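Local coordinates for thermosome subunit (Methanococcoides burtonii, PDB 3AQ1), which probably binds and hydrolyses ATP to drive the folding of unfolded proteins as a group II chaperonin, at residues R418-H421 with N427-L430; S365-S370 with D412-L417; T128-R133 with S164-G169; V323-H328 with H340-A345. All blocks are in the same frame, centred on the assembly; numbering follows the deposited sequence.

In the fold
The four contacts form two separate pairs in an open-state chaperonin monomer. Interactions 1 and 2 lie in what corresponds to the equatorial domain of the family and share helix 410-422; their centres are 5 Å apart, and His421 of the first packs its ring on Val367 of the second. Interactions 3 and 4, with centres 9 Å apart, belong to the intermediate-domain region, where strands 165-167 and 323-329 are neighbours in a mixed three-stranded sheet, joined by a backbone hydrogen bond from Ile167 N to Thr324 O (2.9 Å). The two pairs do not touch: interactions 1 and 4 have centres about 36 Å apart and nearest atoms about 20 Å apart.

Interaction 1: R418-H421 with N427-L430; sequences RSQH and NAGL
His421 ties the last turn of helix 410-422 to Ala428 by a hydrogen bond from side chain to backbone, in what corresponds to the equatorial domain of the chaperonin fold. The acceptor sits on the first strand of a beta hairpin, 428-430 paired antiparallel with 437-439, so the bond joins a helix to the hairpin that follows it after a short connection. His421 NE2 donates to Ala428 O at 2.7 Å, with an N-H...O angle of 156°. The carbonyl meets the imidazole at its edge and in the ring plane, and the donor lies in the carbonyl plane on a lone pair, the C=O...N angle being 133°. At the other nitrogen, ND1 faces Glu368 OE1 of helix 364-378 in a probable hydrogen bond; if that bond holds, the ring is gripped at both nitrogens. Replacing His421 by an alanine would probably leave Ala428 O and Glu368 without this shared partner and open a gap between the helix and the hairpin. Gln420 adds a mainly steric contact. Its CG stands anti to the carbonyl carbon, beside the backbone N (chi1 -81°), and from there the extended chain carries the amide alongside Ala428, while NE2 itself is hydrogen-bonded to Asn425 OD1. The methyl of Ala428 thus fits between two side chains of the helix. Ala428 CB is 3.7 Å from Gln420 NE2. On the histidine side, Ala428 CB lies 3.8 Å from His421 NE2.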
loop_
_atom_site.group_PDB
_atom_site.type_symbol
_atom_site.label_atom_id
_atom_site.label_comp_id
_atom_site.label_asym_id
_atom_site.label_seq_id
_atom_site.Cartn_x
_atom_site.Cartn_y
_atom_site.Cartn_z
ATOM N N ARG A 418 11.566 7.762 -29.976
ATOM C CA ARG A 418 10.938 8.902 -30.632
ATOM C C ARG A 418 10.122 8.479 -31.832
ATOM O O ARG A 418 9.017 8.973 -32.035
ATOM C CB ARG A 418 11.968 9.954 -31.029
ATOM C CG ARG A 418 12.417 10.787 -29.848
ATOM C CD ARG A 418 13.059 12.048 -30.301
ATOM N NE ARG A 418 13.487 12.866 -29.179
ATOM C CZ ARG A 418 14.006 14.079 -29.315
ATOM N NH1 ARG A 418 14.147 14.599 -30.530
ATOM N NH2 ARG A 418 14.377 14.770 -28.246
ATOM N N SER A 419 10.666 7.563 -32.624
ATOM C CA SER A 419 9.965 7.082 -33.800
ATOM C C SER A 419 8.636 6.481 -33.362
ATOM O O SER A 419 7.571 6.924 -33.785
ATOM C CB SER A 419 10.812 6.048 -34.543
ATOM O OG SER A 419 10.028 5.309 -35.468
ATOM N N GLN A 420 8.695 5.494 -32.482
ATOM C CA GLN A 420 7.483 4.829 -32.042
ATOM C C GLN A 420 6.473 5.758 -31.361
ATOM O O GLN A 420 5.274 5.655 -31.601
ATOM C CB GLN A 420 7.811 3.615 -31.179
ATOM C CG GLN A 420 8.179 2.425 -32.019
ATOM C CD GLN A 420 8.003 1.132 -31.274
ATOM O OE1 GLN A 420 8.950 0.357 -31.122
ATOM N NE2 GLN A 420 6.786 0.890 -30.785
ATOM N N HIS A 421 6.945 6.675 -30.528
ATOM C CA HIS A 421 6.027 7.621 -29.908
ATOM C C HIS A 421 5.433 8.630 -30.892
ATOM O O HIS A 421 4.217 8.858 -30.890
ATOM C CB HIS A 421 6.669 8.292 -28.703
ATOM C CG HIS A 421 6.573 7.468 -27.459
ATOM N ND1 HIS A 421 5.663 7.735 -26.459
ATOM C CD2 HIS A 421 7.238 6.353 -27.077
ATOM C CE1 HIS A 421 5.787 6.832 -25.505
ATOM N NE2 HIS A 421 6.733 5.981 -25.855
ATOM N N ASN A 427 2.744 3.236 -25.217
ATOM C CA ASN A 427 3.329 2.273 -24.288
ATOM C C ASN A 427 4.734 1.835 -24.663
ATOM O O ASN A 427 5.279 0.910 -24.059
ATOM C CB ASN A 427 2.446 1.024 -24.168
ATOM C CG ASN A 427 1.002 1.348 -23.847
ATOM O OD1 ASN A 427 0.697 2.333 -23.169
ATOM N ND2 ASN A 427 0.100 0.505 -24.331
ATOM N N ALA A 428 5.318 2.480 -25.665
ATOM C CA ALA A 428 6.644 2.083 -26.123
ATOM C C ALA A 428 7.739 2.538 -25.166
ATOM O O ALA A 428 7.949 3.732 -24.978
ATOM C CB ALA A 428 6.898 2.614 -27.502
ATOM N N GLY A 429 8.434 1.581 -24.564
ATOM C CA GLY A 429 9.545 1.886 -23.679
ATOM C C GLY A 429 10.651 0.847 -23.754
ATOM O O GLY A 429 10.498 -0.213 -24.388
ATOM N N LEU A 430 11.772 1.138 -23.104
ATOM C CA LEU A 430 12.915 0.235 -23.146
ATOM C C LEU A 430 12.728 -0.948 -22.204
ATOM O O LEU A 430 12.488 -0.771 -21.018
ATOM C CB LEU A 430 14.212 0.974 -22.817
ATOM C CG LEU A 430 15.470 0.093 -22.731
ATOM C CD1 LEU A 430 15.642 -0.747 -23.994
ATOM C CD2 LEU A 430 16.728 0.919 -22.454
#

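Interaction 2: S365-S370 with D412-L417; sequences SEVELS and DIMVEL
Val367 packs against Leu417 and Met414 where helix 364-378 meets helix 410-422, a helix-helix contact in what corresponds to the equatorial domain, and nearly all of it runs through the two methyl groups of the valine. From the backbone, CB is directed toward the other helix, close to the point where the two backbones come nearest, with Val367 CA 7.2 Å from Leu417 CA. At CB the side chain forks. CG1, anti to the backbone N (chi1 171°), lies 4.0 Å from the main-chain atom Leu417 O and also packs on the imidazole ring of His421, one helical turn further along. CG2, beside the backbone N, takes the apolar half of the contact: it lies 4.1 Å from Leu417 CD1 and 4.3 Å from Met414 CE. The side chains of Val367 and Leu417 cross at about a right angle, so one methyl of the leucine meets one branch of the valine and the two do not run alongside each other. Met414 starts off at an angle to the facing helix, but its torsions all turn the same way (chi1 -75°, chi2 -45°) and fold the thioether back until the CE methyl reaches Val367. No hydrogen bond links the two segments, and the surface they bury is a modest 116 Å². Helix 397-405 closes the same region, with Pro399 touching both Val367 and Met414, while Leu417 also rests on Val437 of strand 437-439.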
loop_
_atom_site.group_PDB
_atom_site.type_symbol
_atom_site.label_atom_id
_atom_site.label_comp_id
_atom_site.label_asym_id
_atom_site.label_seq_id
_atom_site.Cartn_x
_atom_site.Cartn_y
_atom_site.Cartn_z
ATOM N N SER A 365 6.668 7.103 -20.555
ATOM C CA SER A 365 5.916 8.311 -20.193
ATOM C C SER A 365 6.762 9.586 -20.236
ATOM O O SER A 365 6.253 10.680 -20.480
ATOM C CB SER A 365 5.233 8.159 -18.830
ATOM O OG SER A 365 6.156 8.280 -17.768
ATOM N N GLU A 366 8.060 9.454 -20.012
ATOM C CA GLU A 366 8.923 10.611 -20.112
ATOM C C GLU A 366 9.022 11.064 -21.569
ATOM O O GLU A 366 8.953 12.260 -21.876
ATOM C CB GLU A 366 10.290 10.299 -19.525
ATOM C CG GLU A 366 10.310 10.317 -17.995
ATOM C CD GLU A 366 9.921 8.989 -17.356
ATOM O OE1 GLU A 366 9.648 8.008 -18.084
ATOM O OE2 GLU A 366 9.898 8.928 -16.111
ATOM N N VAL A 367 9.170 10.093 -22.462
ATOM C CA VAL A 367 9.239 10.343 -23.896
ATOM C C VAL A 367 7.946 10.978 -24.426
ATOM O O VAL A 367 7.992 11.983 -25.139
ATOM C CB VAL A 367 9.519 9.034 -24.622
ATOM C CG1 VAL A 367 9.392 9.184 -26.134
ATOM C CG2 VAL A 367 10.883 8.527 -24.220
ATOM N N GLU A 368 6.799 10.396 -24.072
ATOM C CA GLU A 368 5.495 10.988 -24.386
ATOM C C GLU A 368 5.363 12.405 -23.812
ATOM O O GLU A 368 5.031 13.342 -24.530
ATOM C CB GLU A 368 4.339 10.107 -23.885
ATOM C CG GLU A 368 3.011 10.385 -24.575
ATOM C CD GLU A 368 3.081 10.132 -26.080
ATOM O OE1 GLU A 368 3.819 9.212 -26.492
ATOM O OE2 GLU A 368 2.403 10.848 -26.852
ATOM N N LEU A 369 5.620 12.561 -22.519
ATOM C CA LEU A 369 5.600 13.887 -21.912
ATOM C C LEU A 369 6.508 14.831 -22.659
ATOM O O LEU A 369 6.082 15.908 -23.058
ATOM C CB LEU A 369 6.013 13.825 -20.448
ATOM C CG LEU A 369 4.910 13.257 -19.566
ATOM C CD1 LEU A 369 5.386 13.157 -18.144
ATOM C CD2 LEU A 369 3.717 14.162 -19.664
ATOM N N SER A 370 7.759 14.428 -22.857
ATOM C CA SER A 370 8.737 15.277 -23.537
ATOM C C SER A 370 8.250 15.718 -24.903
ATOM O O SER A 370 8.336 16.894 -25.258
ATOM C CB SER A 370 10.060 14.551 -23.689
ATOM O OG SER A 370 10.938 15.292 -24.514
ATOM N N ASP A 412 20.690 4.985 -30.077
ATOM C CA ASP A 412 19.895 3.950 -30.712
ATOM C C ASP A 412 18.504 3.855 -30.102
ATOM O O ASP A 412 17.507 3.814 -30.826
ATOM C CB ASP A 412 20.599 2.596 -30.600
ATOM C CG ASP A 412 21.475 2.301 -31.793
ATOM O OD1 ASP A 412 21.801 3.256 -32.526
ATOM O OD2 ASP A 412 21.831 1.119 -32.000
ATOM N N ILE A 413 18.447 3.814 -28.772
ATOM C CA ILE A 413 17.186 3.665 -28.050
ATOM C C ILE A 413 16.280 4.887 -28.181
ATOM O O ILE A 413 15.064 4.743 -28.330
ATOM C CB ILE A 413 17.413 3.405 -26.549
ATOM C CG1 ILE A 413 18.262 2.145 -26.332
ATOM C CG2 ILE A 413 16.077 3.331 -25.821
ATOM C CD1 ILE A 413 17.627 0.912 -26.859
ATOM N N MET A 414 16.872 6.081 -28.120
ATOM C CA MET A 414 16.114 7.330 -28.206
ATOM C C MET A 414 15.515 7.553 -29.592
ATOM O O MET A 414 14.380 8.022 -29.729
ATOM C CB MET A 414 16.967 8.538 -27.788
ATOM C CG MET A 414 17.202 8.651 -26.277
ATOM S SD MET A 414 15.714 8.393 -25.276
ATOM C CE MET A 414 14.646 9.699 -25.885
ATOM N N VAL A 415 16.284 7.225 -30.622
ATOM C CA VAL A 415 15.773 7.288 -31.978
ATOM C C VAL A 415 14.543 6.404 -32.062
ATOM O O VAL A 415 13.476 6.833 -32.486
ATOM C CB VAL A 415 16.846 6.829 -32.980
ATOM C CG1 VAL A 415 16.234 6.460 -34.334
ATOM C CG2 VAL A 415 17.920 7.907 -33.111
ATOM N N GLU A 416 14.692 5.168 -31.615
ATOM C CA GLU A 416 13.617 4.203 -31.705
ATOM C C GLU A 416 12.420 4.597 -30.825
ATOM O O GLU A 416 11.272 4.387 -31.220
ATOM C CB GLU A 416 14.149 2.802 -31.384
ATOM C CG GLU A 416 13.102 1.710 -31.344
ATOM C CD GLU A 416 12.416 1.526 -32.681
ATOM O OE1 GLU A 416 12.858 2.173 -33.657
ATOM O OE2 GLU A 416 11.440 0.740 -32.755
ATOM N N LEU A 417 12.674 5.179 -29.650
ATOM C CA LEU A 417 11.567 5.634 -28.800
ATOM C C LEU A 417 10.823 6.814 -29.418
ATOM O O LEU A 417 9.590 6.858 -29.401
ATOM C CB LEU A 417 12.014 5.963 -27.369
ATOM C CG LEU A 417 12.384 4.740 -26.523
ATOM C CD1 LEU A 417 12.985 5.138 -25.195
ATOM C CD2 LEU A 417 11.199 3.802 -26.331
#

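Interaction 3: T128-R133 with S164-G169; sequences TVKAVR and SELIDG
Leu166, on the short strand 165-167, reaches across to Ala131 and Lys130 of helix 121-132 and supplies the whole strand side of this contact. The close part lies at the two ends of the leucine fork. CD1 sits against the methyl of Ala131, 4.1 Å from Ala131 CB. CD2 rests on the helix backbone itself, 3.6 Å from Lys130 O and 3.9 Å from Ala131 CA. Because alanine adds so little bulk, the branched tip can come down onto the main chain at this turn. Toward the solvent the contact thins out. Lys130 has CG anti to the backbone N (chi1 176°) and then runs fully extended, sliding past Leu166 in the opposite direction. This side chain comes closest at Lys130 CG, 3.8 Å from Leu166 CD2; the rest of the aliphatic stem passes the same methyl more loosely, and the ammonium group makes no close contact with the leucine. On the inner side, Leu166 continues into contacts with Leu127 of the same helix and Val325 of the neighbouring strand. The strand is held by backbone hydrogen bonds of Glu165 and Ile167 to strand 323-329, in the three-stranded sheet of the intermediate-domain region. With no hydrogen bond or salt bridge between helix and strand here, the chemistry implies apolar packing, in which the lysine serves through its aliphatic stem rather than its charge.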
loop_
_atom_site.group_PDB
_atom_site.type_symbol
_atom_site.label_atom_id
_atom_site.label_comp_id
_atom_site.label_asym_id
_atom_site.label_seq_id
_atom_site.Cartn_x
_atom_site.Cartn_y
_atom_site.Cartn_z
ATOM N N THR A 128 -4.409 -11.658 -3.886
ATOM C CA THR A 128 -4.257 -10.220 -3.706
ATOM C C THR A 128 -5.495 -9.435 -4.143
ATOM O O THR A 128 -5.984 -8.569 -3.420
ATOM C CB THR A 128 -3.102 -9.663 -4.521
ATOM O OG1 THR A 128 -1.880 -10.275 -4.107
ATOM C CG2 THR A 128 -3.013 -8.179 -4.294
ATOM N N VAL A 129 -5.985 -9.740 -5.340
ATOM C CA VAL A 129 -7.074 -8.992 -5.947
ATOM C C VAL A 129 -8.401 -9.196 -5.196
ATOM O O VAL A 129 -9.182 -8.263 -5.006
ATOM C CB VAL A 129 -7.184 -9.322 -7.463
ATOM C CG1 VAL A 129 -8.475 -8.795 -8.065
ATOM C CG2 VAL A 129 -5.997 -8.746 -8.212
ATOM N N LYS A 130 -8.626 -10.420 -4.741
ATOM C CA LYS A 130 -9.831 -10.765 -4.007
ATOM C C LYS A 130 -9.870 -10.115 -2.616
ATOM O O LYS A 130 -10.936 -9.776 -2.112
ATOM C CB LYS A 130 -9.916 -12.277 -3.901
ATOM C CG LYS A 130 -11.065 -12.803 -3.097
ATOM C CD LYS A 130 -11.137 -14.312 -3.242
ATOM C CE LYS A 130 -12.224 -14.923 -2.374
ATOM N NZ LYS A 130 -12.164 -16.418 -2.434
ATOM N N ALA A 131 -8.700 -9.956 -2.004
ATOM C CA ALA A 131 -8.572 -9.316 -0.703
ATOM C C ALA A 131 -8.769 -7.813 -0.845
ATOM O O ALA A 131 -9.600 -7.217 -0.154
ATOM C CB ALA A 131 -7.201 -9.611 -0.106
ATOM N N VAL A 132 -8.006 -7.205 -1.750
ATOM C CA VAL A 132 -8.102 -5.775 -1.989
ATOM C C VAL A 132 -9.510 -5.389 -2.391
ATOM O O VAL A 132 -10.108 -4.522 -1.772
ATOM C CB VAL A 132 -7.109 -5.301 -3.056
ATOM C CG1 VAL A 132 -7.534 -3.958 -3.616
ATOM C CG2 VAL A 132 -5.730 -5.191 -2.452
ATOM N N ARG A 133 -10.050 -6.054 -3.408
ATOM C CA ARG A 133 -11.416 -5.777 -3.865
ATOM C C ARG A 133 -12.445 -5.791 -2.749
ATOM O O ARG A 133 -13.530 -5.242 -2.908
ATOM C CB ARG A 133 -11.855 -6.758 -4.958
ATOM C CG ARG A 133 -11.422 -6.346 -6.342
ATOM C CD ARG A 133 -11.769 -7.394 -7.356
ATOM N NE ARG A 133 -13.208 -7.560 -7.503
ATOM C CZ ARG A 133 -13.781 -8.004 -8.615
ATOM N NH1 ARG A 133 -13.028 -8.316 -9.668
ATOM N NH2 ARG A 133 -15.101 -8.131 -8.682
ATOM N N SER A 164 -5.649 -20.942 1.277
ATOM C CA SER A 164 -5.701 -19.657 1.964
ATOM C C SER A 164 -7.148 -19.181 2.131
ATOM O O SER A 164 -7.989 -19.400 1.265
ATOM C CB SER A 164 -4.828 -18.618 1.253
ATOM O OG SER A 164 -3.452 -18.912 1.458
ATOM N N GLU A 165 -7.449 -18.559 3.262
ATOM C CA GLU A 165 -8.812 -18.112 3.514
ATOM C C GLU A 165 -8.917 -16.601 3.617
ATOM O O GLU A 165 -7.978 -15.918 4.034
ATOM C CB GLU A 165 -9.371 -18.737 4.794
ATOM C CG GLU A 165 -9.501 -20.240 4.770
ATOM C CD GLU A 165 -9.859 -20.809 6.131
ATOM O OE1 GLU A 165 -8.981 -21.399 6.803
ATOM O OE2 GLU A 165 -11.027 -20.658 6.527
ATOM N N LEU A 166 -10.081 -16.089 3.239
ATOM C CA LEU A 166 -10.404 -14.698 3.472
ATOM C C LEU A 166 -11.455 -14.629 4.563
ATOM O O LEU A 166 -12.630 -14.872 4.315
ATOM C CB LEU A 166 -10.923 -14.058 2.196
ATOM C CG LEU A 166 -10.232 -12.743 1.865
ATOM C CD1 LEU A 166 -8.757 -13.015 1.594
ATOM C CD2 LEU A 166 -10.892 -12.085 0.674
ATOM N N ILE A 167 -11.026 -14.322 5.778
ATOM C CA ILE A 167 -11.945 -14.219 6.901
ATOM C C ILE A 167 -12.496 -12.811 7.012
ATOM O O ILE A 167 -11.735 -11.848 7.010
ATOM C CB ILE A 167 -11.257 -14.552 8.224
ATOM C CG1 ILE A 167 -10.905 -16.039 8.265
ATOM C CG2 ILE A 167 -12.130 -14.133 9.398
ATOM C CD1 ILE A 167 -11.856 -16.912 7.501
ATOM N N ASP A 168 -13.816 -12.702 7.126
ATOM C CA ASP A 168 -14.478 -11.405 7.212
ATOM C C ASP A 168 -14.560 -10.948 8.642
ATOM O O ASP A 168 -15.608 -10.998 9.264
ATOM C CB ASP A 168 -15.863 -11.440 6.564
ATOM C CG ASP A 168 -15.800 -11.265 5.053
ATOM O OD1 ASP A 168 -15.189 -10.272 4.589
ATOM O OD2 ASP A 168 -16.356 -12.123 4.330
ATOM N N GLY A 169 -13.432 -10.484 9.140
ATOM C CA GLY A 169 -13.280 -10.041 10.503
ATOM C C GLY A 169 -11.803 -9.926 10.830
ATOM O O GLY A 169 -11.039 -9.373 10.049
#

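Interaction 4: V323-H328 with H340-A345; sequences VTVLLH and HALNDA
Leu327 and Leu342 reach toward each other tip to tip, one from strand 323-329 and the other from helix 332-355, which follows that strand in the chain. Both leucines have CG anti to the backbone N (chi1 -176° in Leu327 and -177° in Leu342), which puts CG beside the carbonyl carbon and turns the branched end toward the facing segment. They meet methyl to methyl, with Leu327 CD2 4.0 Å from Leu342 CD2, and they span a wide separation: Leu327 CA and Leu342 CA are 9.3 Å apart. Val325, two residues earlier on the strand and on the same face of the sheet, points toward the helix as well. Its CG1 lies 4.3 Å from Leu342 CD2, so a single methyl of the helix residue meets both strand side chains. Around this cluster, Leu342 also touches Ile153 of the parallel neighbouring strand 151-157 and Thr128 of helix 121-132, while Leu327 packs on Leu127 of that helix. Val325 completes the link to the other edge of the sheet through Leu166. The contact therefore lies at the interface between the three-stranded sheet of the intermediate-domain region and helices 332-355 and 121-132, which pack on one of its faces. All three touching residues are buried, and what holds strand to helix here is non-directional apolar packing, gathered on the one methyl Leu342 CD2.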
loop_
_atom_site.group_PDB
_atom_site.type_symbol
_atom_site.label_atom_id
_atom_site.label_comp_id
_atom_site.label_asym_id
_atom_site.label_seq_id
_atom_site.Cartn_x
_atom_site.Cartn_y
_atom_site.Cartn_z
ATOM N N VAL A 323 -10.464 -7.419 6.907
ATOM C CA VAL A 323 -10.394 -8.847 6.630
ATOM C C VAL A 323 -9.029 -9.377 7.046
ATOM O O VAL A 323 -8.050 -8.652 7.103
ATOM C CB VAL A 323 -10.546 -9.162 5.125
ATOM C CG1 VAL A 323 -11.611 -8.311 4.500
ATOM C CG2 VAL A 323 -9.249 -8.935 4.418
ATOM N N THR A 324 -8.970 -10.658 7.334
ATOM C CA THR A 324 -7.706 -11.292 7.624
ATOM C C THR A 324 -7.533 -12.359 6.584
ATOM O O THR A 324 -8.448 -13.133 6.337
ATOM C CB THR A 324 -7.728 -11.952 9.008
ATOM O OG1 THR A 324 -7.933 -10.944 10.000
ATOM C CG2 THR A 324 -6.421 -12.667 9.289
ATOM N N VAL A 325 -6.369 -12.371 5.951
ATOM C CA VAL A 325 -5.980 -13.455 5.069
ATOM C C VAL A 325 -5.245 -14.484 5.909
ATOM O O VAL A 325 -4.165 -14.196 6.421
ATOM C CB VAL A 325 -4.985 -12.986 3.987
ATOM C CG1 VAL A 325 -4.608 -14.150 3.109
ATOM C CG2 VAL A 325 -5.547 -11.843 3.150
ATOM N N LEU A 326 -5.826 -15.668 6.076
ATOM C CA LEU A 326 -5.043 -16.786 6.571
ATOM C C LEU A 326 -4.275 -17.352 5.382
ATOM O O LEU A 326 -4.833 -18.079 4.559
ATOM C CB LEU A 326 -5.936 -17.855 7.189
ATOM C CG LEU A 326 -6.780 -17.380 8.363
ATOM C CD1 LEU A 326 -7.598 -18.523 8.909
ATOM C CD2 LEU A 326 -5.874 -16.804 9.432
ATOM N N LEU A 327 -2.998 -16.990 5.283
ATOM C CA LEU A 327 -2.152 -17.384 4.156
ATOM C C LEU A 327 -1.503 -18.750 4.368
ATOM O O LEU A 327 -0.786 -18.950 5.353
ATOM C CB LEU A 327 -1.062 -16.335 3.939
ATOM C CG LEU A 327 -0.115 -16.505 2.753
ATOM C CD1 LEU A 327 -0.910 -16.566 1.464
ATOM C CD2 LEU A 327 0.874 -15.350 2.724
ATOM N N HIS A 328 -1.755 -19.679 3.446
ATOM C CA HIS A 328 -1.128 -21.006 3.491
ATOM C C HIS A 328 -0.031 -21.210 2.431
ATOM O O HIS A 328 -0.113 -20.685 1.320
ATOM C CB HIS A 328 -2.183 -22.101 3.343
ATOM C CG HIS A 328 -3.037 -22.283 4.555
ATOM N ND1 HIS A 328 -4.239 -21.633 4.721
ATOM C CD2 HIS A 328 -2.860 -23.036 5.667
ATOM C CE1 HIS A 328 -4.766 -21.977 5.886
ATOM N NE2 HIS A 328 -3.946 -22.823 6.480
ATOM N N HIS A 340 5.694 -11.631 2.394
ATOM C CA HIS A 340 6.379 -10.436 1.880
ATOM C C HIS A 340 5.817 -10.082 0.508
ATOM O O HIS A 340 5.438 -8.934 0.247
ATOM C CB HIS A 340 7.899 -10.619 1.835
ATOM C CG HIS A 340 8.549 -10.634 3.189
ATOM N ND1 HIS A 340 8.373 -11.662 4.092
ATOM C CD2 HIS A 340 9.381 -9.748 3.789
ATOM C CE1 HIS A 340 9.063 -11.409 5.189
ATOM N NE2 HIS A 340 9.685 -10.254 5.030
ATOM N N ALA A 341 5.714 -11.083 -0.357
ATOM C CA ALA A 341 5.196 -10.841 -1.687
ATOM C C ALA A 341 3.785 -10.213 -1.640
ATOM O O ALA A 341 3.575 -9.103 -2.145
ATOM C CB ALA A 341 5.220 -12.120 -2.499
ATOM N N LEU A 342 2.838 -10.917 -1.017
ATOM C CA LEU A 342 1.468 -10.419 -0.833
ATOM C C LEU A 342 1.410 -8.983 -0.311
ATOM O O LEU A 342 0.661 -8.160 -0.836
ATOM C CB LEU A 342 0.682 -11.350 0.104
ATOM C CG LEU A 342 -0.795 -11.117 0.413
ATOM C CD1 LEU A 342 -1.660 -11.132 -0.834
ATOM C CD2 LEU A 342 -1.216 -12.203 1.342
ATOM N N ASN A 343 2.197 -8.677 0.720
ATOM C CA ASN A 343 2.224 -7.316 1.236
ATOM C C ASN A 343 2.513 -6.311 0.129
ATOM O O ASN A 343 1.839 -5.307 0.021
ATOM C CB ASN A 343 3.213 -7.163 2.397
ATOM C CG ASN A 343 2.516 -6.972 3.726
ATOM O OD1 ASN A 343 1.661 -6.093 3.868
ATOM N ND2 ASN A 343 2.872 -7.796 4.713
ATOM N N ASP A 344 3.498 -6.588 -0.716
ATOM C CA ASP A 344 3.788 -5.670 -1.806
ATOM C C ASP A 344 2.644 -5.584 -2.800
ATOM O O ASP A 344 2.213 -4.489 -3.160
ATOM C CB ASP A 344 5.076 -6.053 -2.522
ATOM C CG ASP A 344 6.295 -5.773 -1.696
ATOM O OD1 ASP A 344 6.221 -4.891 -0.817
ATOM O OD2 ASP A 344 7.324 -6.442 -1.923
ATOM N N ALA A 345 2.149 -6.738 -3.241
ATOM C CA ALA A 345 1.082 -6.754 -4.235
ATOM C C ALA A 345 -0.176 -6.048 -3.739
ATOM O O ALA A 345 -0.800 -5.301 -4.487
ATOM C CB ALA A 345 0.772 -8.166 -4.670
#